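Local coordinates for acetyl-CoA acetyltransferase A (Ascaris suum, PDB 6BJA), which binds coenzyme A and probably catalyses, as a thiolase, the reversible transfer of an acetyl group between acyl-CoA thioesters in lipid metabolism, at residues V11-A16 and K277-V282; L36-T41 and S77-I82; S52-E57 and R114-A119. All coordinates share one frame; numbering follows the deposited sequence.

Contact 1: residues V11-A16 and K277-V282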
loop_
_atom_site.group_PDB
_atom_site.type_symbol
_atom_site.label_atom_id
_atom_site.label_comp_id
_atom_site.label_asym_id
_atom_site.label_seq_id
_atom_site.Cartn_x
_atom_site.Cartn_y
_atom_site.Cartn_z
ATOM N N VAL A 11 -3.867 -21.693 43.952
ATOM C CA VAL A 11 -3.398 -21.675 42.573
ATOM C C VAL A 11 -1.945 -22.112 42.474
ATOM O O VAL A 11 -1.056 -21.481 43.037
ATOM C CB VAL A 11 -3.540 -20.263 41.979
ATOM C CG1 VAL A 11 -3.039 -20.202 40.550
ATOM C CG2 VAL A 11 -4.993 -19.810 42.034
ATOM N N TYR A 12 -1.714 -23.209 41.759
ATOM C CA TYR A 12 -0.354 -23.713 41.567
ATOM C C TYR A 12 0.099 -23.586 40.130
ATOM O O TYR A 12 -0.707 -23.656 39.207
ATOM C CB TYR A 12 -0.266 -25.173 41.999
ATOM C CG TYR A 12 -0.433 -25.342 43.482
ATOM C CD1 TYR A 12 -1.694 -25.538 44.029
ATOM C CD2 TYR A 12 0.659 -25.299 44.335
ATOM C CE1 TYR A 12 -1.861 -25.695 45.394
ATOM C CE2 TYR A 12 0.504 -25.444 45.699
ATOM C CZ TYR A 12 -0.762 -25.645 46.220
ATOM O OH TYR A 12 -0.919 -25.789 47.574
ATOM N N ILE A 13 1.403 -23.380 39.961
ATOM C CA ILE A 13 2.052 -23.425 38.660
ATOM C C ILE A 13 2.608 -24.830 38.468
ATOM O O ILE A 13 3.450 -25.252 39.250
ATOM C CB ILE A 13 3.186 -22.385 38.581
ATOM C CG1 ILE A 13 2.602 -20.974 38.689
ATOM C CG2 ILE A 13 3.969 -22.527 37.290
ATOM C CD1 ILE A 13 3.611 -19.870 38.874
ATOM N N LEU A 14 2.140 -25.541 37.452
ATOM C CA LEU A 14 2.630 -26.897 37.175
ATOM C C LEU A 14 3.823 -26.885 36.243
ATOM O O LEU A 14 4.682 -27.766 36.328
ATOM C CB LEU A 14 1.540 -27.752 36.566
ATOM C CG LEU A 14 0.278 -27.948 37.405
ATOM C CD1 LEU A 14 -0.639 -28.954 36.725
ATOM C CD2 LEU A 14 0.620 -28.403 38.822
ATOM N N SER A 15 3.875 -25.892 35.359
ATOM C CA SER A 15 4.922 -25.786 34.367
ATOM C C SER A 15 5.055 -24.345 33.929
ATOM O O SER A 15 4.101 -23.570 34.041
ATOM C CB SER A 15 4.638 -26.675 33.160
ATOM O OG SER A 15 3.436 -26.288 32.518
ATOM N N ALA A 16 6.237 -24.026 33.409
ATOM C CA ALA A 16 6.604 -22.648 33.046
ATOM C C ALA A 16 7.759 -22.727 32.048
ATOM O O ALA A 16 8.862 -23.140 32.399
ATOM C CB ALA A 16 6.998 -21.869 34.265
ATOM N N LYS A 277 3.291 -32.689 41.634
ATOM C CA LYS A 277 4.387 -31.956 42.235
ATOM C C LYS A 277 4.522 -30.599 41.566
ATOM O O LYS A 277 5.414 -30.389 40.749
ATOM C CB LYS A 277 5.703 -32.725 42.089
ATOM C CG LYS A 277 5.859 -33.900 43.055
ATOM C CD LYS A 277 7.307 -34.437 43.073
ATOM C CE LYS A 277 8.342 -33.303 43.183
ATOM N NZ LYS A 277 9.688 -33.758 43.617
ATOM N N PRO A 278 3.626 -29.670 41.904
ATOM C CA PRO A 278 3.736 -28.344 41.292
ATOM C C PRO A 278 5.077 -27.682 41.579
ATOM O O PRO A 278 5.689 -27.948 42.621
ATOM C CB PRO A 278 2.601 -27.561 41.947
ATOM C CG PRO A 278 2.278 -28.299 43.196
ATOM C CD PRO A 278 2.548 -29.737 42.901
ATOM N N ILE A 279 5.533 -26.812 40.684
ATOM C CA ILE A 279 6.823 -26.175 40.890
ATOM C C ILE A 279 6.727 -24.860 41.658
ATOM O O ILE A 279 7.692 -24.453 42.300
ATOM C CB ILE A 279 7.564 -25.977 39.554
ATOM C CG1 ILE A 279 6.808 -25.051 38.596
ATOM C CG2 ILE A 279 7.814 -27.355 38.930
ATOM C CD1 ILE A 279 7.566 -24.810 37.288
ATOM N N ALA A 280 5.562 -24.222 41.654
ATOM C CA ALA A 280 5.399 -22.996 42.410
ATOM C C ALA A 280 3.931 -22.782 42.751
ATOM O O ALA A 280 3.044 -23.442 42.215
ATOM C CB ALA A 280 5.945 -21.820 41.626
ATOM N N LYS A 281 3.693 -21.843 43.657
ATOM C CA LYS A 281 2.358 -21.470 44.086
ATOM C C LYS A 281 2.171 -19.975 43.850
ATOM O O LYS A 281 3.070 -19.193 44.135
ATOM C CB LYS A 281 2.179 -21.820 45.568
ATOM C CG LYS A 281 0.786 -21.648 46.088
ATOM C CD LYS A 281 0.668 -22.151 47.511
ATOM C CE LYS A 281 -0.785 -22.166 47.967
ATOM N NZ LYS A 281 -0.957 -22.766 49.322
ATOM N N VAL A 282 1.031 -19.571 43.309
ATOM C CA VAL A 282 0.736 -18.151 43.172
ATOM C C VAL A 282 0.065 -17.677 44.460
ATOM O O VAL A 282 -1.019 -18.137 44.792
ATOM C CB VAL A 282 -0.170 -17.854 41.972
ATOM C CG1 VAL A 282 -0.526 -16.364 41.942
ATOM C CG2 VAL A 282 0.494 -18.271 40.678
HETATM O O HOH W 1 -2.884 -19.780 45.863
HETATM O O HOH W 2 1.367 -25.232 49.246
HETATM O O HOH W 3 4.358 -29.727 38.180
#

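Contact 2: residues L36-T41 and S77-I82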
loop_
_atom_site.group_PDB
_atom_site.type_symbol
_atom_site.label_atom_id
_atom_site.label_comp_id
_atom_site.label_asym_id
_atom_site.label_seq_id
_atom_site.Cartn_x
_atom_site.Cartn_y
_atom_site.Cartn_z
ATOM N N LEU A 36 4.384 -19.733 17.479
ATOM C CA LEU A 36 5.188 -19.720 18.692
ATOM C C LEU A 36 4.343 -20.067 19.912
ATOM O O LEU A 36 4.816 -20.688 20.861
ATOM C CB LEU A 36 5.854 -18.349 18.875
ATOM C CG LEU A 36 6.797 -17.873 17.770
ATOM C CD1 LEU A 36 7.269 -16.458 18.051
ATOM C CD2 LEU A 36 7.995 -18.830 17.664
ATOM N N GLY A 37 3.090 -19.638 19.896
ATOM C CA GLY A 37 2.163 -19.920 20.981
ATOM C C GLY A 37 1.896 -21.410 21.075
ATOM O O GLY A 37 1.793 -21.965 22.166
ATOM N N ILE A 38 1.802 -22.074 19.929
ATOM C CA ILE A 38 1.621 -23.517 19.928
ATOM C C ILE A 38 2.856 -24.219 20.519
ATOM O O ILE A 38 2.726 -25.173 21.304
ATOM C CB ILE A 38 1.340 -24.033 18.505
ATOM C CG1 ILE A 38 0.003 -23.511 18.004
ATOM C CG2 ILE A 38 1.367 -25.586 18.447
ATOM C CD1 ILE A 38 -0.143 -23.556 16.492
ATOM N N VAL A 39 4.054 -23.748 20.178
ATOM C CA VAL A 39 5.264 -24.366 20.719
ATOM C C VAL A 39 5.209 -24.364 22.227
ATOM O O VAL A 39 5.409 -25.412 22.843
ATOM C CB VAL A 39 6.537 -23.652 20.239
ATOM C CG1 VAL A 39 7.792 -24.140 20.984
ATOM C CG2 VAL A 39 6.711 -23.851 18.760
ATOM N N VAL A 40 4.955 -23.199 22.840
ATOM C CA VAL A 40 5.047 -23.146 24.293
ATOM C C VAL A 40 3.828 -23.767 24.975
ATOM O O VAL A 40 3.944 -24.309 26.074
ATOM C CB VAL A 40 5.285 -21.720 24.822
ATOM C CG1 VAL A 40 6.673 -21.259 24.428
ATOM C CG2 VAL A 40 4.220 -20.735 24.329
ATOM N N THR A 41 2.667 -23.738 24.320
ATOM C CA THR A 41 1.500 -24.360 24.905
ATOM C C THR A 41 1.677 -25.874 24.948
ATOM O O THR A 41 1.439 -26.492 25.974
ATOM C CB THR A 41 0.226 -23.983 24.120
ATOM O OG1 THR A 41 0.045 -22.561 24.214
ATOM C CG2 THR A 41 -1.015 -24.661 24.679
ATOM N N SER A 77 -5.007 -22.980 20.834
ATOM C CA SER A 77 -5.610 -24.024 21.638
ATOM C C SER A 77 -5.932 -25.253 20.785
ATOM O O SER A 77 -5.559 -26.388 21.119
ATOM C CB SER A 77 -6.864 -23.477 22.296
ATOM O OG SER A 77 -7.452 -24.359 23.219
ATOM N N ILE A 78 -6.610 -25.024 19.673
ATOM C CA ILE A 78 -6.996 -26.142 18.804
ATOM C C ILE A 78 -5.767 -26.869 18.259
ATOM O O ILE A 78 -5.709 -28.127 18.260
ATOM C CB ILE A 78 -7.902 -25.659 17.654
ATOM C CG1 ILE A 78 -9.282 -25.341 18.216
ATOM C CG2 ILE A 78 -8.005 -26.727 16.545
ATOM C CD1 ILE A 78 -10.245 -24.738 17.214
ATOM N N ALA A 79 -4.764 -26.111 17.815
ATOM C CA ALA A 79 -3.555 -26.706 17.239
ATOM C C ALA A 79 -2.685 -27.403 18.286
ATOM O O ALA A 79 -1.842 -28.255 17.937
ATOM C CB ALA A 79 -2.751 -25.665 16.512
ATOM N N SER A 80 -2.937 -27.100 19.558
ATOM C CA SER A 80 -2.258 -27.739 20.679
ATOM C C SER A 80 -3.028 -28.954 21.232
ATOM O O SER A 80 -2.685 -29.489 22.292
ATOM C CB SER A 80 -2.022 -26.721 21.800
ATOM O OG SER A 80 -1.217 -25.654 21.334
ATOM N N GLU A 81 -4.056 -29.396 20.495
ATOM C CA GLU A 81 -4.890 -30.547 20.868
ATOM C C GLU A 81 -5.667 -30.374 22.175
ATOM O O GLU A 81 -6.020 -31.328 22.849
ATOM C CB GLU A 81 -4.010 -31.801 20.919
ATOM C CG GLU A 81 -3.350 -32.073 19.570
ATOM C CD GLU A 81 -2.604 -33.402 19.517
ATOM O OE1 GLU A 81 -2.005 -33.802 20.540
ATOM O OE2 GLU A 81 -2.622 -34.048 18.446
ATOM N N ILE A 82 -5.943 -29.126 22.539
ATOM C CA ILE A 82 -6.838 -28.835 23.645
ATOM C C ILE A 82 -8.274 -29.006 23.122
ATOM O O ILE A 82 -8.525 -28.678 21.977
ATOM C CB ILE A 82 -6.559 -27.425 24.184
ATOM C CG1 ILE A 82 -5.166 -27.405 24.810
ATOM C CG2 ILE A 82 -7.581 -26.998 25.219
ATOM C CD1 ILE A 82 -4.690 -25.997 25.179
#

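Contact 3: residues S52-E57 and R114-A119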
loop_
_atom_site.group_PDB
_atom_site.type_symbol
_atom_site.label_atom_id
_atom_site.label_comp_id
_atom_site.label_asym_id
_atom_site.label_seq_id
_atom_site.Cartn_x
_atom_site.Cartn_y
_atom_site.Cartn_z
ATOM N N SER A 52 -3.516 -32.913 27.376
ATOM C CA SER A 52 -4.108 -31.705 26.806
ATOM C C SER A 52 -5.632 -31.679 26.989
ATOM O O SER A 52 -6.242 -30.612 27.025
ATOM C CB SER A 52 -3.746 -31.576 25.326
ATOM O OG SER A 52 -4.227 -32.676 24.556
ATOM N N SER A 53 -6.252 -32.849 27.102
ATOM C CA SER A 53 -7.695 -32.934 27.305
ATOM C C SER A 53 -8.148 -32.334 28.618
ATOM O O SER A 53 -9.335 -32.026 28.760
ATOM C CB SER A 53 -8.151 -34.388 27.254
ATOM O OG SER A 53 -7.506 -35.145 28.261
ATOM N N ALA A 54 -7.223 -32.130 29.560
ATOM C CA ALA A 54 -7.569 -31.585 30.874
ATOM C C ALA A 54 -7.556 -30.056 30.936
ATOM O O ALA A 54 -8.002 -29.467 31.925
ATOM C CB ALA A 54 -6.631 -32.137 31.908
ATOM N N ILE A 55 -7.023 -29.420 29.900
ATOM C CA ILE A 55 -6.907 -27.962 29.881
ATOM C C ILE A 55 -8.267 -27.343 29.579
ATOM O O ILE A 55 -8.839 -27.613 28.524
ATOM C CB ILE A 55 -5.893 -27.492 28.829
ATOM C CG1 ILE A 55 -4.539 -28.202 28.988
ATOM C CG2 ILE A 55 -5.745 -25.965 28.907
ATOM C CD1 ILE A 55 -3.871 -28.027 30.347
ATOM N N GLU A 56 -8.771 -26.512 30.494
ATOM C CA GLU A 56 -10.154 -26.015 30.421
ATOM C C GLU A 56 -10.296 -24.662 29.725
ATOM O O GLU A 56 -11.366 -24.328 29.190
ATOM C CB GLU A 56 -10.757 -25.919 31.827
ATOM C CG GLU A 56 -10.912 -27.293 32.477
ATOM C CD GLU A 56 -11.150 -27.267 33.982
ATOM O OE1 GLU A 56 -11.121 -26.198 34.602
ATOM O OE2 GLU A 56 -11.372 -28.353 34.559
ATOM N N GLU A 57 -9.226 -23.876 29.772
ATOM C CA GLU A 57 -9.155 -22.552 29.150
ATOM C C GLU A 57 -7.764 -22.259 28.646
ATOM O O GLU A 57 -6.792 -22.674 29.269
ATOM C CB GLU A 57 -9.481 -21.416 30.122
ATOM C CG GLU A 57 -10.870 -21.288 30.538
ATOM C CD GLU A 57 -11.163 -19.906 31.142
ATOM O OE1 GLU A 57 -10.446 -18.908 30.833
ATOM O OE2 GLU A 57 -12.121 -19.832 31.930
ATOM N N ARG A 114 -12.866 -22.663 37.187
ATOM C CA ARG A 114 -11.927 -23.577 36.519
ATOM C C ARG A 114 -11.019 -24.297 37.499
ATOM O O ARG A 114 -10.769 -23.820 38.613
ATOM C CB ARG A 114 -11.033 -22.821 35.534
ATOM C CG ARG A 114 -11.743 -22.074 34.463
ATOM C CD ARG A 114 -12.657 -22.951 33.651
ATOM N NE ARG A 114 -13.140 -22.260 32.467
ATOM C CZ ARG A 114 -14.025 -22.756 31.617
ATOM N NH1 ARG A 114 -14.518 -23.979 31.809
ATOM N NH2 ARG A 114 -14.407 -22.059 30.562
ATOM N N ARG A 115 -10.490 -25.434 37.043
ATOM C CA ARG A 115 -9.514 -26.208 37.801
ATOM C C ARG A 115 -8.132 -26.153 37.166
ATOM O O ARG A 115 -7.134 -26.223 37.863
ATOM C CB ARG A 115 -9.950 -27.669 37.901
ATOM C CG ARG A 115 -11.079 -27.934 38.892
ATOM C CD ARG A 115 -11.778 -29.262 38.572
ATOM N NE ARG A 115 -10.968 -30.455 38.832
ATOM C CZ ARG A 115 -10.921 -31.094 39.999
ATOM N NH1 ARG A 115 -10.164 -32.166 40.140
ATOM N NH2 ARG A 115 -11.619 -30.655 41.037
ATOM N N ILE A 116 -8.096 -26.089 35.838
ATOM C CA ILE A 116 -6.850 -26.209 35.074
ATOM C C ILE A 116 -6.893 -25.272 33.877
ATOM O O ILE A 116 -7.794 -25.355 33.066
ATOM C CB ILE A 116 -6.623 -27.642 34.561
ATOM C CG1 ILE A 116 -6.620 -28.637 35.723
ATOM C CG2 ILE A 116 -5.303 -27.717 33.794
ATOM C CD1 ILE A 116 -6.750 -30.085 35.273
ATOM N N VAL A 117 -5.919 -24.373 33.754
ATOM C CA VAL A 117 -5.876 -23.515 32.584
ATOM C C VAL A 117 -4.449 -23.345 32.098
ATOM O O VAL A 117 -3.497 -23.608 32.845
ATOM C CB VAL A 117 -6.465 -22.114 32.853
ATOM C CG1 VAL A 117 -7.884 -22.194 33.456
ATOM C CG2 VAL A 117 -5.587 -21.340 33.738
ATOM N N VAL A 118 -4.306 -22.926 30.845
ATOM C CA VAL A 118 -3.003 -22.512 30.350
ATOM C C VAL A 118 -3.049 -21.010 30.054
ATOM O O VAL A 118 -3.983 -20.511 29.408
ATOM C CB VAL A 118 -2.559 -23.338 29.108
ATOM C CG1 VAL A 118 -3.428 -23.103 27.870
ATOM C CG2 VAL A 118 -1.065 -23.048 28.822
ATOM N N ALA A 119 -2.068 -20.291 30.602
ATOM C CA ALA A 119 -1.943 -18.855 30.425
ATOM C C ALA A 119 -0.607 -18.590 29.748
ATOM O O ALA A 119 0.430 -19.099 30.188
ATOM C CB ALA A 119 -2.024 -18.165 31.757
#

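Contact 1: residues V11-A16 and K277-V282
Y12 and I13 pair with K281 and A280 as antiparallel strands. V282 N donates to V11 O at 2.8 Å. I13 N donates to A280 O, also at 2.8 Å, from above the carbonyl plane. A classic beta bulge follows. I279 and A280 both face I13, and I13 O takes I279 N at 3.0 Å and A280 N more weakly. Water bridges extend the ladder: one joins V11 N to V282 O, another L14 O to K277 O.

Apolar packing fills one face of the pair. V11 and V282 lie side by side and point the same way. I13 CD1 reaches V282 CG2 at 3.9 Å, with the two side chains at about a right angle. Helices 97-110 and 357-371 cover this face.

On the other face the Y12 ring meets P278 and K281. P278 CG touches Y12 CD2 at 3.6 Å. The K281 chain is fully extended, with CG anti to its backbone N (chi1 -172°), and slants across the ring of Y12. Its CG makes an off-centre CH-pi contact, 4.3 Å from the Y12 ring centroid. The ammonium end forms a salt bridge with D10. A water at the ring edge binds Y12 OH and, weakly, K281 NZ.

The two strands thus present unlike faces, one aliphatic and packed under helices, the other an aromatic-lysine surface partly open to solvent.

Contact 2: residues L36-T41 and S77-I82
I38 turns CG1 away from its carbonyl carbon (chi1 -66°), and its near-extended chi2 carries CD1 onto A79. T41 places CG2 anti to its backbone N, which sets this methyl against S80 and I82. Its hydroxyl is thereby left beside the helix backbone.

I38 CD1 meets A79 CB at 3.4 Å, closer than two methyl groups normally pack. T41 CG2 packs against S80 OG at 3.5 Å and reaches I82 CD1 at 3.9 Å. I38 CG2 also lies near the S80 hydroxyl.

The two segments belong to helix 33-48 and to the end of helix 72-79. That end is a Schellman motif: I82 N bonds S77 O and E81 N bonds I78 O. E81, with positive phi, is the C-prime residue. S80, the first residue past the helix, and I82, beyond the turn at E81, both face helix 33-48.

Both hydroxyls are turned to main-chain carbonyls. T41 OG1 donates to G37 O at 2.8 Å, from above the carbonyl plane. T41 N reaches the same oxygen from the opposite face. S80 OG is hydrogen-bonded to I76 O. I82 also packs on I45 of helix 33-48 and on V118 of strand 116-124.

Contact 3: residues S52-E57 and R114-A119
E56 and R115 meet through a side chain and a backbone N-H. R115 N donates to E56 OE1 at 2.6 Å, and the bond is nearly straight (174°). The oxygen is approached on its syn side. I116 N adds a weak bond to the same OE1. One carboxylate oxygen thus gathers two successive amides. The extended E56 chain beyond CG carries the group there. The guanidinium of R115 leads away, to E269 and E273.

Two backbone bonds tie the segments directly. E56 N donates to I116 O at 3.0 Å, and V118 N to E57 O at the same 3.0 Å. E57 N is buried and has no partner in the model.

E57 and R114 form a salt bridge. R114 NE lies 2.7 Å from E57 OE2, which uses its anti lone pair. The oxygen sits in the guanidinium plane, but the carboxylate itself is turned 83° against that plane. A bend at chi2 (-56°) folds the R114 chain back to E57. E56 O lies over the face of the guanidinium. R114 NH2 is hydrogen-bonded to Q87, which helps fix the group's rotation.

Apolar side chains pack beside the backbone bonds. I55 straddles I116 and V118: its CD1 meets I116 CG2 at 3.7 Å, and its CG2 meets V118 CG1 at 3.8 Å. A54 CB touches I116 CD1 at 3.9 Å. E57 CB also rests on V117 CG1.

These contacts lie where strand 57-61 begins beside strand 116-124. The two run parallel in the mixed sheet of the thiolase fold, and the preceding 3-10 turn and loop cross over the start of the second strand.

Overall arrangement
Strand 11-23 opens contact 1, which closes only when strand 280-289 comes alongside. Its loop spans 260 residues, and contacts 2 and 3 are nested inside it. Helix 33-48 follows and supplies residues 36-41 of contact 2. Residues 52-57 then begin contact 3 before residues 77-82 complete contact 2. Residues 114-119 complete contact 3, so these two loops cross. They also touch, through a probable hydrogen bond from S52 OG to E81 O and packing of I82 on I55. Contacts 1 and 3 reach the same sheet. Contact 2 joins helices 33-48 and 72-79; contact 3 ties the loop before strand 57-61 to strand 116-124.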